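Local structure of 2-hydroxyisobutanoyl-CoA mutase large subunit (Aquincola tertiaricarbonis, 4R3U) at residues G136-H141 with A154-A159; W184-M189 with A551-I556; G254-E259 with A297-S302; L338-Q343 with G371-L376. The protein catalyses, together with a small cobalamin-binding subunit, the reversible isomerisation of 2-hydroxyisobutanoyl-CoA and (3S)-3-hydroxybutanoyl-CoA. One frame throughout, in Å; residues are numbered along the deposited sequence.

Contact 1: G136-H141 with A154-A159; sequences GYDSDH and AIDTLA
Ser139 grips the carboxylate of Asp156 with both its backbone and its side chain. Its hydroxyl OG donates to Asp156 OD2 over 2.7 Å, on the syn side and close to the carboxylate plane. Its backbone N donates to the same OD2 at 3.1 Å, from above that plane. Ser139 OG lies beside its own backbone N (chi1 -57°), and this brings the two donors together on one oxygen. Around this pair, Ala154 CB packs 4.0 Å from Ser139 OG. A type I turn from Asp138 to His141, closed by His141 N to Asp138 O, carries the serine.

Further out, Gln505 and Thr509 of helix 501-515 also bond to Asp156 OD2. The Asp138 carboxylate has other partners: OD2 bonds to Thr552 OG1 and forms a salt bridge with Arg513, and OD1 bonds to Gly554 N. Asp138 OD1 still lies only 4.2 Å from Asp156 OD1.

The contact ties the loop after helix 131-135 to the approach to helix 158-164. Two carboxylates are buried close together here, their planes 47° apart. The donors around each carboxylate, and the charge of Arg513 beside Asp138, would probably offset much of their repulsion.

Contact 2: W184-M189 with A551-I556; sequences WILLAM and ATMGDI
Two helices meet here through apolar side chains: helix 183-196 of the TIM-barrel part and the N-terminal turn of helix 553-564. Ile185 is central. Its CD1 touches Met553 CG at 3.8 Å and Ile556 CG2 at 3.7 Å, and so bridges two residues one turn apart on the other helix. Ile185 and Met553 cross at about a right angle, whereas Ile185 and Ile556 run past each other in opposite directions.

Ile556 CG2, anti to the backbone N, also reaches Trp184 CZ2 at 3.6 Å, at an oblique approach to the indole. Ile185 CG1 lies over one face of that same indole. Met553 leaves its helix with CG anti to the backbone N (chi1 176°) and bends at its last torsion (chi3 -80°). Its methyl CE thereby meets Leu186 CD1.

Helix 553-564 starts with a capping box. Asp555 N donates to Thr552 OG1 at 3.2 Å, and Thr552 N donates to Asp555 OD2 at 2.8 Å. Asp555 OD2 also forms a salt bridge with Arg516. Ile232 and Ile236 of helix 226-243 pack on Trp184, and Leu528 of helix 518-532 packs on Ile556.

No hydrogen bond crosses between the two segments. Their cohesion comes from buried apolar packing, while the polar groups of the helix start are paired within their own segment and with residues beyond it.

Contact 3: G254-E259 with A297-S302; sequences GYHISE and AFFFVS. With 3HC (3-hydroxybutanoyl-coenzyme A), chain E.
Strand 298-302 and the short helix 255-259 run in roughly the same direction, 34° apart, with axes 7.0 Å apart at closest approach. They belong to the TIM barrel that holds the acyl-CoA. Where the helix begins, Gly254 N donates to Phe299 O at 2.7 Å, almost straight at the hydrogen. Tyr255 N makes a weak bond to the same oxygen. Gly254 fits closely against Phe300, and its CA lies 3.9 Å from Phe300 CD1.

Tyr255, His256 and Phe299 form an aromatic cluster. Tyr255 CB sits over a face of the Phe299 ring, a CH-pi contact 3.5 Å from the centroid. The Tyr255 and Phe299 rings are nearly parallel (10°) but slid apart, so they hardly overlap. His256 CE1 comes obliquely to Phe299 CE2. Tyr255 CG is anti to its backbone N (chi1 -176°), which lays the ring across Val301 with CD1 3.5 Å from Val301 CB. Val301 CG1 packs on Ser258.

The cluster borders the acyl end of bound 3-hydroxybutanoyl-CoA. Tyr255 also touches 5'-deoxyadenosine and cobalamin, so it lies where substrate and cofactor meet. Gln209, another substrate-binding residue, packs beside His256. His256 NE2 also bonds to O1 of the 2-hydroxyisobutanoyl-CoA modelled in the pocket. O1, the thioester carbonyl oxygen of 3-hydroxybutanoyl-CoA, lies at the edge of the imidazole and in its plane, 2.9 Å from its donor His256 NE2.

Contact 4: L338-Q343 with G371-L376; sequences LRFHCQ and GGAQSL. With 3HC (3-hydroxybutanoyl-coenzyme A), chain E.
Gln374 OE1 accepts from Phe340 N at 2.8 Å, in the carbonyl plane and on a lone pair. The bend at chi2 (57°) of Gln374 also lets NE2 donate to Gly372 O, so both ends of the amide are held. In return, Gln374 N donates to Phe340 O at 2.9 Å.

The segments belong to a beta-alpha-beta unit of the TIM barrel: strand 340-344, helix 357-370 and strand 375-377. The two strands are parallel, and Cys342 N bonds to Ser375 O. Helix 357-370 ends in a Schellman motif at Gly372. On one side of the sheet, Cys342 CB packs on Leu376 CD1 and Ala373 CB. Ala373 CA lies over a face of the Phe340 ring, a CH-pi contact.

His341 and Ser375 share the other side, which faces bound 3-hydroxybutanoyl-CoA. His341 ND1 and Ser375 OG are hydrogen-bonded at 2.8 Å, and Arg99 also bonds to this hydroxyl. Together these partners probably fix the imidazole's rotation. The Arg339 guanidinium lies with one face against the ligand methyl CDP, and Asn248 holds its NH2. O5P of 3-hydroxybutanoyl-CoA sits over the centre of the His341 ring, 3.2 Å from NE2.

In the fold
From the N terminus, contact 1 comes first and closes a short loop of 12 residues between 136-141 and 154-159. Contact 2 opens next at 184-189 and closes only at 551-556, joining a helix of the barrel part to the last modelled helix. Contacts 3 and 4 follow one another inside that long loop. Contacts 1 and 2 touch, so the loop after helix 131-135 meets the start of helix 553-564. Contacts 3 and 4 join through neighbouring strands 298-302 and 340-344 and share the bound acyl-CoA. The two pairs stay apart: the centres of contacts 1 and 4 are about 31 Å from each other.

Contact 1: G136-H141 with A154-A159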
# COMPACT_ATOMS: atom_id res chain seq x y z
N GLY A 136 23.32 17.23 24.16
CA GLY A 136 23.40 17.83 25.48
C GLY A 136 23.90 19.26 25.56
O GLY A 136 24.28 19.72 26.64
N TYR A 137 23.87 19.97 24.44
CA TYR A 137 24.35 21.35 24.36
C TYR A 137 23.23 22.35 24.31
O TYR A 137 22.16 22.10 23.74
CB TYR A 137 25.22 21.56 23.10
CG TYR A 137 26.48 20.72 23.03
CD1 TYR A 137 27.56 20.98 23.86
CD2 TYR A 137 26.61 19.72 22.07
CE1 TYR A 137 28.73 20.23 23.78
CE2 TYR A 137 27.76 18.94 22.00
CZ TYR A 137 28.83 19.21 22.84
OH TYR A 137 29.99 18.47 22.75
N ASP A 138 23.51 23.54 24.86
CA ASP A 138 22.60 24.67 24.75
C ASP A 138 22.80 25.24 23.35
O ASP A 138 23.87 25.05 22.76
CB ASP A 138 22.93 25.74 25.80
CG ASP A 138 22.53 25.38 27.20
OD1 ASP A 138 21.73 24.43 27.36
OD2 ASP A 138 23.02 26.04 28.14
N SER A 139 21.80 25.95 22.83
CA SER A 139 21.82 26.57 21.51
C SER A 139 23.00 27.53 21.20
O SER A 139 23.37 27.67 20.03
CB SER A 139 20.49 27.24 21.24
OG SER A 139 19.47 26.26 21.37
N ASP A 140 23.60 28.15 22.23
CA ASP A 140 24.71 29.11 22.09
C ASP A 140 26.09 28.51 22.33
O ASP A 140 27.09 29.25 22.31
CB ASP A 140 24.48 30.37 22.95
CG ASP A 140 24.36 30.15 24.44
OD1 ASP A 140 24.09 28.99 24.86
OD2 ASP A 140 24.51 31.13 25.20
N HIS A 141 26.17 27.19 22.56
CA HIS A 141 27.45 26.51 22.74
C HIS A 141 28.19 26.50 21.36
O HIS A 141 27.51 26.39 20.33
CB HIS A 141 27.22 25.07 23.22
CG HIS A 141 28.49 24.34 23.55
ND1 HIS A 141 29.27 23.75 22.56
CD2 HIS A 141 29.09 24.14 24.75
CE1 HIS A 141 30.32 23.23 23.19
NE2 HIS A 141 30.24 23.42 24.50
N ALA A 154 14.59 22.83 19.22
CA ALA A 154 15.61 23.21 20.18
C ALA A 154 14.97 23.30 21.56
O ALA A 154 13.96 23.99 21.73
CB ALA A 154 16.20 24.56 19.80
N ILE A 155 15.53 22.54 22.54
CA ILE A 155 15.09 22.62 23.92
C ILE A 155 16.35 22.86 24.78
O ILE A 155 17.25 22.02 24.81
CB ILE A 155 14.17 21.46 24.45
CG1 ILE A 155 12.97 21.17 23.50
CG2 ILE A 155 13.68 21.75 25.91
CD1 ILE A 155 11.79 22.17 23.51
N ASP A 156 16.41 24.03 25.45
CA ASP A 156 17.54 24.38 26.32
C ASP A 156 17.06 24.51 27.73
O ASP A 156 17.78 24.15 28.65
CB ASP A 156 18.24 25.70 25.90
CG ASP A 156 18.89 25.69 24.53
OD1 ASP A 156 19.19 24.61 24.03
OD2 ASP A 156 19.08 26.77 23.96
N THR A 157 15.83 25.01 27.89
CA THR A 157 15.15 25.37 29.15
C THR A 157 13.69 24.82 29.23
O THR A 157 13.10 24.45 28.21
CB THR A 157 15.12 26.91 29.28
OG1 THR A 157 14.32 27.46 28.23
CG2 THR A 157 16.51 27.54 29.21
N LEU A 158 13.13 24.81 30.44
CA LEU A 158 11.74 24.41 30.70
C LEU A 158 10.80 25.40 29.99
O LEU A 158 9.75 25.00 29.48
CB LEU A 158 11.50 24.38 32.21
CG LEU A 158 10.07 24.33 32.75
CD1 LEU A 158 9.33 23.07 32.30
CD2 LEU A 158 10.09 24.41 34.27
N ALA A 159 11.23 26.69 29.90
CA ALA A 159 10.54 27.77 29.20
C ALA A 159 10.24 27.38 27.74
O ALA A 159 9.14 27.65 27.26
CB ALA A 159 11.39 29.02 29.23

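Contact 2: W184-M189 with A551-I556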
# COMPACT_ATOMS: atom_id res chain seq x y z
N TRP A 184 16.93 12.37 30.65
CA TRP A 184 16.56 12.62 32.04
C TRP A 184 16.20 14.07 32.30
O TRP A 184 15.26 14.35 33.07
CB TRP A 184 17.58 12.03 33.03
CG TRP A 184 18.61 12.97 33.60
CD1 TRP A 184 18.59 13.53 34.85
CD2 TRP A 184 19.84 13.37 32.99
NE1 TRP A 184 19.74 14.27 35.05
CE2 TRP A 184 20.52 14.19 33.93
CE3 TRP A 184 20.44 13.15 31.74
CZ2 TRP A 184 21.78 14.76 33.65
CZ3 TRP A 184 21.66 13.74 31.45
CH2 TRP A 184 22.33 14.52 32.41
N ILE A 185 16.91 15.00 31.62
CA ILE A 185 16.70 16.45 31.70
C ILE A 185 15.32 16.79 31.11
O ILE A 185 14.54 17.51 31.72
CB ILE A 185 17.89 17.21 31.01
CG1 ILE A 185 19.16 17.08 31.87
CG2 ILE A 185 17.54 18.68 30.71
CD1 ILE A 185 20.36 17.36 31.17
N LEU A 186 14.99 16.21 29.95
CA LEU A 186 13.69 16.42 29.32
C LEU A 186 12.54 15.81 30.10
O LEU A 186 11.48 16.43 30.18
CB LEU A 186 13.69 16.01 27.85
CG LEU A 186 13.93 17.19 26.95
CD1 LEU A 186 15.36 17.61 26.94
CD2 LEU A 186 13.53 16.88 25.59
N LEU A 187 12.78 14.66 30.77
CA LEU A 187 11.79 14.04 31.65
C LEU A 187 11.57 14.92 32.91
O LEU A 187 10.43 15.07 33.36
CB LEU A 187 12.20 12.60 32.04
CG LEU A 187 11.24 11.84 32.98
CD1 LEU A 187 9.79 11.76 32.43
CD2 LEU A 187 11.80 10.50 33.36
N ALA A 188 12.65 15.52 33.44
CA ALA A 188 12.58 16.43 34.59
C ALA A 188 11.74 17.66 34.21
O ALA A 188 10.93 18.10 35.02
CB ALA A 188 13.97 16.85 35.01
N MET A 189 11.92 18.17 32.98
CA MET A 189 11.19 19.32 32.44
C MET A 189 9.73 19.01 32.25
O MET A 189 8.88 19.87 32.55
CB MET A 189 11.78 19.80 31.11
CG MET A 189 13.04 20.60 31.25
SD MET A 189 13.72 21.05 29.64
CE MET A 189 15.29 21.77 30.15
N ALA A 551 17.70 26.29 35.40
CA ALA A 551 18.91 25.66 34.86
C ALA A 551 18.65 25.23 33.42
O ALA A 551 17.53 24.82 33.06
CB ALA A 551 19.28 24.43 35.69
N THR A 552 19.69 25.34 32.60
CA THR A 552 19.62 24.91 31.21
C THR A 552 20.15 23.49 31.15
O THR A 552 20.76 23.02 32.12
CB THR A 552 20.39 25.86 30.28
OG1 THR A 552 21.78 25.75 30.55
CG2 THR A 552 19.93 27.31 30.40
N MET A 553 19.92 22.79 30.02
CA MET A 553 20.41 21.44 29.81
C MET A 553 21.96 21.43 29.89
O MET A 553 22.54 20.56 30.54
CB MET A 553 19.94 20.93 28.44
CG MET A 553 20.48 19.57 28.10
SD MET A 553 20.18 19.14 26.41
CE MET A 553 18.53 18.64 26.50
N GLY A 554 22.57 22.42 29.23
CA GLY A 554 24.01 22.66 29.21
C GLY A 554 24.60 22.83 30.60
O GLY A 554 25.65 22.26 30.87
N ASP A 555 23.91 23.58 31.49
CA ASP A 555 24.36 23.78 32.88
C ASP A 555 24.53 22.41 33.57
O ASP A 555 25.59 22.13 34.14
CB ASP A 555 23.35 24.61 33.70
CG ASP A 555 23.18 26.08 33.34
OD1 ASP A 555 24.17 26.72 32.96
OD2 ASP A 555 22.06 26.59 33.51
N ILE A 556 23.48 21.56 33.47
CA ILE A 556 23.35 20.21 34.02
C ILE A 556 24.36 19.26 33.40
O ILE A 556 25.11 18.59 34.14
CB ILE A 556 21.87 19.69 33.96
CG1 ILE A 556 20.90 20.67 34.71
CG2 ILE A 556 21.74 18.28 34.53
CD1 ILE A 556 19.41 20.54 34.35

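Contact 3: G254-E259 with A297-S302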
# COMPACT_ATOMS: atom_id res chain seq x y z
N GLY A 254 15.15 -0.95 18.24
CA GLY A 254 15.75 -1.74 17.17
C GLY A 254 15.80 -0.95 15.87
O GLY A 254 16.69 -1.20 15.04
N TYR A 255 14.88 0.03 15.73
CA TYR A 255 14.78 0.90 14.57
C TYR A 255 16.14 1.40 14.03
O TYR A 255 16.46 1.24 12.85
CB TYR A 255 13.82 2.09 14.84
CG TYR A 255 13.61 2.97 13.62
CD1 TYR A 255 12.67 2.64 12.65
CD2 TYR A 255 14.40 4.09 13.41
CE1 TYR A 255 12.54 3.39 11.48
CE2 TYR A 255 14.28 4.86 12.25
CZ TYR A 255 13.34 4.50 11.28
OH TYR A 255 13.20 5.26 10.13
N HIS A 256 16.92 2.03 14.92
CA HIS A 256 18.21 2.64 14.62
C HIS A 256 19.24 1.61 14.25
O HIS A 256 20.11 1.91 13.43
CB HIS A 256 18.66 3.50 15.80
CG HIS A 256 17.54 4.29 16.40
ND1 HIS A 256 16.72 3.75 17.40
CD2 HIS A 256 17.12 5.54 16.12
CE1 HIS A 256 15.85 4.70 17.69
NE2 HIS A 256 16.05 5.80 16.95
N ILE A 257 19.18 0.40 14.87
CA ILE A 257 20.07 -0.72 14.58
C ILE A 257 19.80 -1.12 13.12
O ILE A 257 20.75 -1.22 12.33
CB ILE A 257 19.91 -1.89 15.62
CG1 ILE A 257 20.43 -1.48 17.03
CG2 ILE A 257 20.61 -3.20 15.14
CD1 ILE A 257 19.77 -2.23 18.20
N SER A 258 18.51 -1.28 12.74
CA SER A 258 18.13 -1.60 11.36
C SER A 258 18.60 -0.51 10.38
O SER A 258 19.27 -0.80 9.38
CB SER A 258 16.62 -1.77 11.24
OG SER A 258 16.29 -2.21 9.93
N GLU A 259 18.23 0.74 10.68
CA GLU A 259 18.55 1.92 9.86
C GLU A 259 20.06 2.20 9.72
O GLU A 259 20.48 2.81 8.72
CB GLU A 259 17.74 3.12 10.32
CG GLU A 259 16.26 2.96 10.04
CD GLU A 259 15.83 3.30 8.63
OE1 GLU A 259 15.21 2.42 7.97
OE2 GLU A 259 16.15 4.41 8.16
N ALA A 297 8.97 -0.63 27.26
CA ALA A 297 8.44 -0.57 25.90
C ALA A 297 9.59 -0.60 24.92
O ALA A 297 10.76 -0.40 25.30
CB ALA A 297 7.57 0.67 25.71
N PHE A 298 9.27 -0.87 23.66
CA PHE A 298 10.22 -1.03 22.55
C PHE A 298 9.88 -0.16 21.34
O PHE A 298 8.79 0.41 21.26
CB PHE A 298 10.28 -2.51 22.14
CG PHE A 298 10.77 -3.41 23.23
CD1 PHE A 298 9.91 -3.86 24.24
CD2 PHE A 298 12.11 -3.79 23.30
CE1 PHE A 298 10.38 -4.65 25.29
CE2 PHE A 298 12.57 -4.60 24.34
CZ PHE A 298 11.71 -5.01 25.33
N PHE A 299 10.83 -0.08 20.41
CA PHE A 299 10.67 0.67 19.17
C PHE A 299 11.35 -0.11 18.05
O PHE A 299 12.56 -0.33 18.08
CB PHE A 299 11.21 2.12 19.33
CG PHE A 299 11.38 2.96 18.07
CD1 PHE A 299 10.45 2.89 17.04
CD2 PHE A 299 12.42 3.86 17.97
CE1 PHE A 299 10.60 3.68 15.90
CE2 PHE A 299 12.55 4.68 16.83
CZ PHE A 299 11.62 4.60 15.82
N PHE A 300 10.55 -0.54 17.08
CA PHE A 300 11.06 -1.32 15.93
C PHE A 300 10.70 -0.69 14.58
O PHE A 300 9.76 0.10 14.49
CB PHE A 300 10.57 -2.78 16.00
CG PHE A 300 11.09 -3.50 17.22
CD1 PHE A 300 12.45 -3.80 17.35
CD2 PHE A 300 10.24 -3.84 18.27
CE1 PHE A 300 12.94 -4.44 18.49
CE2 PHE A 300 10.72 -4.49 19.40
CZ PHE A 300 12.07 -4.77 19.52
N VAL A 301 11.44 -1.04 13.55
CA VAL A 301 11.16 -0.61 12.18
C VAL A 301 10.16 -1.62 11.57
O VAL A 301 10.06 -2.77 12.03
CB VAL A 301 12.49 -0.55 11.32
CG1 VAL A 301 13.06 -1.95 11.05
CG2 VAL A 301 12.29 0.20 10.02
N SER A 302 9.48 -1.20 10.51
CA SER A 302 8.68 -2.06 9.66
C SER A 302 9.39 -1.92 8.33
O SER A 302 9.26 -0.90 7.64
CB SER A 302 7.24 -1.60 9.56
OG SER A 302 6.57 -2.51 8.70
N1A 3HC E . -8.10 -2.44 25.05
C2A 3HC E . -8.12 -1.71 26.34
N3A 3HC E . -7.02 -0.73 26.44
C4A 3HC E . -6.14 -0.56 25.42
C5A 3HC E . -6.20 -1.28 24.29
C6A 3HC E . -7.16 -2.22 24.12
N6A 3HC E . -7.17 -2.90 22.98
N7A 3HC E . -5.20 -0.86 23.50
C8A 3HC E . -4.54 0.10 24.13
N9A 3HC E . -5.10 0.27 25.33
C1B 3HC E . -4.72 1.23 26.42
C2B 3HC E . -3.35 0.95 26.99
O2B 3HC E . -3.41 -0.02 28.05
C3B 3HC E . -2.94 2.32 27.50
O3B 3HC E . -3.53 2.60 28.79
P3B 3HC E . -2.71 3.24 30.02
O7A 3HC E . -2.28 4.55 29.49
O8A 3HC E . -3.75 3.31 31.07
O9A 3HC E . -1.64 2.24 30.25
C4B 3HC E . -3.55 3.27 26.48
O4B 3HC E . -4.67 2.56 25.86
C5B 3HC E . -2.51 3.73 25.44
O5B 3HC E . -2.20 2.65 24.54
P1A 3HC E . -0.73 1.97 24.40
O1A 3HC E . 0.07 2.13 25.65
O2A 3HC E . -0.89 0.62 23.84
O3A 3HC E . -0.19 2.93 23.18
P2A 3HC E . 0.76 4.25 23.30
O4A 3HC E . 0.93 4.81 21.95
O5A 3HC E . 0.30 5.15 24.39
O6A 3HC E . 2.11 3.59 23.78
CBP 3HC E . 4.35 2.69 23.62
CCP 3HC E . 2.96 2.76 22.97
CDP 3HC E . 4.18 1.91 24.94
CEP 3HC E . 5.30 1.88 22.72
CAP 3HC E . 4.92 4.12 23.92
OAP 3HC E . 6.16 4.12 24.66
C9P 3HC E . 4.93 5.12 22.74
O9P 3HC E . 3.95 5.82 22.48
N8P 3HC E . 6.09 5.24 22.08
C7P 3HC E . 6.25 6.21 20.99
C6P 3HC E . 7.71 6.33 20.59
C5P 3HC E . 7.92 7.25 19.38
O5P 3HC E . 6.98 7.74 18.75
N4P 3HC E . 9.21 7.46 19.10
C3P 3HC E . 9.63 8.28 17.98
C2P 3HC E . 11.02 7.84 17.59
S1P 3HC E . 11.63 8.74 16.12
C1 3HC E . 13.25 7.97 16.04
O1 3HC E . 13.95 7.74 17.03
C2 3HC E . 13.72 7.50 14.66
C3 3HC E . 14.24 8.66 13.80
O3 3HC E . 13.22 9.64 13.66
C4 3HC E . 15.51 9.28 14.40

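Contact 4: L338-Q343 with G371-L376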
# COMPACT_ATOMS: atom_id res chain seq x y z
N LEU A 338 5.01 -7.51 25.46
CA LEU A 338 5.79 -6.53 24.73
C LEU A 338 4.87 -5.54 24.04
O LEU A 338 3.98 -5.93 23.30
CB LEU A 338 6.73 -7.22 23.69
CG LEU A 338 7.72 -6.35 22.91
CD1 LEU A 338 9.03 -7.07 22.71
CD2 LEU A 338 7.14 -5.93 21.56
N ARG A 339 5.09 -4.26 24.32
CA ARG A 339 4.37 -3.14 23.71
C ARG A 339 5.44 -2.42 22.89
O ARG A 339 6.58 -2.28 23.37
CB ARG A 339 3.76 -2.18 24.77
CG ARG A 339 2.70 -2.78 25.70
CD ARG A 339 2.33 -1.81 26.80
NE ARG A 339 3.54 -1.33 27.48
CZ ARG A 339 3.70 -0.12 27.99
NH1 ARG A 339 2.72 0.77 27.95
NH2 ARG A 339 4.85 0.21 28.56
N PHE A 340 5.09 -2.01 21.65
CA PHE A 340 6.06 -1.34 20.78
C PHE A 340 5.50 -0.27 19.86
O PHE A 340 4.36 -0.36 19.40
CB PHE A 340 6.94 -2.36 20.00
CG PHE A 340 6.30 -3.02 18.80
CD1 PHE A 340 5.41 -4.09 18.95
CD2 PHE A 340 6.63 -2.62 17.50
CE1 PHE A 340 4.86 -4.73 17.83
CE2 PHE A 340 6.05 -3.25 16.39
CZ PHE A 340 5.18 -4.30 16.56
N HIS A 341 6.33 0.77 19.63
CA HIS A 341 6.08 1.82 18.66
C HIS A 341 6.79 1.32 17.42
O HIS A 341 7.83 0.64 17.51
CB HIS A 341 6.70 3.16 19.09
CG HIS A 341 6.66 4.22 18.00
ND1 HIS A 341 5.47 4.84 17.62
CD2 HIS A 341 7.65 4.69 17.22
CE1 HIS A 341 5.78 5.65 16.64
NE2 HIS A 341 7.08 5.62 16.38
N CYS A 342 6.24 1.64 16.26
CA CYS A 342 6.82 1.22 14.99
C CYS A 342 6.95 2.43 14.06
O CYS A 342 6.12 3.33 14.08
CB CYS A 342 5.96 0.11 14.36
SG CYS A 342 6.69 -0.67 12.90
N GLN A 343 8.01 2.45 13.27
CA GLN A 343 8.22 3.46 12.24
C GLN A 343 8.55 2.68 11.01
O GLN A 343 9.27 1.68 11.09
CB GLN A 343 9.34 4.44 12.60
CG GLN A 343 9.48 5.61 11.61
CD GLN A 343 10.50 6.64 12.03
OE1 GLN A 343 10.95 6.71 13.18
NE2 GLN A 343 10.86 7.51 11.12
N GLY A 371 1.49 -6.95 12.34
CA GLY A 371 2.50 -7.21 13.36
C GLY A 371 2.08 -6.85 14.78
O GLY A 371 2.75 -7.24 15.74
N GLY A 372 0.97 -6.11 14.93
CA GLY A 372 0.40 -5.77 16.24
C GLY A 372 1.05 -4.62 16.99
O GLY A 372 1.09 -4.64 18.23
N ALA A 373 1.53 -3.59 16.26
CA ALA A 373 2.15 -2.37 16.81
C ALA A 373 1.12 -1.56 17.63
O ALA A 373 -0.09 -1.60 17.32
CB ALA A 373 2.73 -1.53 15.69
N GLN A 374 1.60 -0.87 18.69
CA GLN A 374 0.76 -0.08 19.62
C GLN A 374 0.70 1.36 19.19
O GLN A 374 -0.21 2.10 19.58
CB GLN A 374 1.35 -0.13 21.05
CG GLN A 374 0.97 -1.36 21.83
CD GLN A 374 1.36 -2.65 21.18
OE1 GLN A 374 2.53 -3.03 21.13
NE2 GLN A 374 0.39 -3.32 20.60
N SER A 375 1.74 1.77 18.45
CA SER A 375 1.96 3.11 17.97
C SER A 375 2.69 3.03 16.64
O SER A 375 3.52 2.12 16.42
CB SER A 375 2.75 3.90 19.01
OG SER A 375 2.92 5.27 18.67
N LEU A 376 2.35 3.95 15.72
CA LEU A 376 2.95 3.97 14.40
C LEU A 376 3.19 5.34 13.82
O LEU A 376 2.29 6.17 13.79
CB LEU A 376 2.11 3.12 13.42
CG LEU A 376 2.55 2.98 11.94
CD1 LEU A 376 3.89 2.28 11.80
CD2 LEU A 376 1.47 2.29 11.13
N1A 3HC E . -8.10 -2.44 25.05
C2A 3HC E . -8.12 -1.71 26.34
N3A 3HC E . -7.02 -0.73 26.44
C4A 3HC E . -6.14 -0.56 25.42
C5A 3HC E . -6.20 -1.28 24.29
C6A 3HC E . -7.16 -2.22 24.12
N6A 3HC E . -7.17 -2.90 22.98
N7A 3HC E . -5.20 -0.86 23.50
C8A 3HC E . -4.54 0.10 24.13
N9A 3HC E . -5.10 0.27 25.33
C1B 3HC E . -4.72 1.23 26.42
C2B 3HC E . -3.35 0.95 26.99
O2B 3HC E . -3.41 -0.02 28.05
C3B 3HC E . -2.94 2.32 27.50
O3B 3HC E . -3.53 2.60 28.79
P3B 3HC E . -2.71 3.24 30.02
O7A 3HC E . -2.28 4.55 29.49
O8A 3HC E . -3.75 3.31 31.07
O9A 3HC E . -1.64 2.24 30.25
C4B 3HC E . -3.55 3.27 26.48
O4B 3HC E . -4.67 2.56 25.86
C5B 3HC E . -2.51 3.73 25.44
O5B 3HC E . -2.20 2.65 24.54
P1A 3HC E . -0.73 1.97 24.40
O1A 3HC E . 0.07 2.13 25.65
O2A 3HC E . -0.89 0.62 23.84
O3A 3HC E . -0.19 2.93 23.18
P2A 3HC E . 0.76 4.25 23.30
O4A 3HC E . 0.93 4.81 21.95
O5A 3HC E . 0.30 5.15 24.39
O6A 3HC E . 2.11 3.59 23.78
CBP 3HC E . 4.35 2.69 23.62
CCP 3HC E . 2.96 2.76 22.97
CDP 3HC E . 4.18 1.91 24.94
CEP 3HC E . 5.30 1.88 22.72
CAP 3HC E . 4.92 4.12 23.92
OAP 3HC E . 6.16 4.12 24.66
C9P 3HC E . 4.93 5.12 22.74
O9P 3HC E . 3.95 5.82 22.48
N8P 3HC E . 6.09 5.24 22.08
C7P 3HC E . 6.25 6.21 20.99
C6P 3HC E . 7.71 6.33 20.59
C5P 3HC E . 7.92 7.25 19.38
O5P 3HC E . 6.98 7.74 18.75
N4P 3HC E . 9.21 7.46 19.10
C3P 3HC E . 9.63 8.28 17.98
C2P 3HC E . 11.02 7.84 17.59
S1P 3HC E . 11.63 8.74 16.12
C1 3HC E . 13.25 7.97 16.04
O1 3HC E . 13.95 7.74 17.03
C2 3HC E . 13.72 7.50 14.66
C3 3HC E . 14.24 8.66 13.80
O3 3HC E . 13.22 9.64 13.66
C4 3HC E . 15.51 9.28 14.40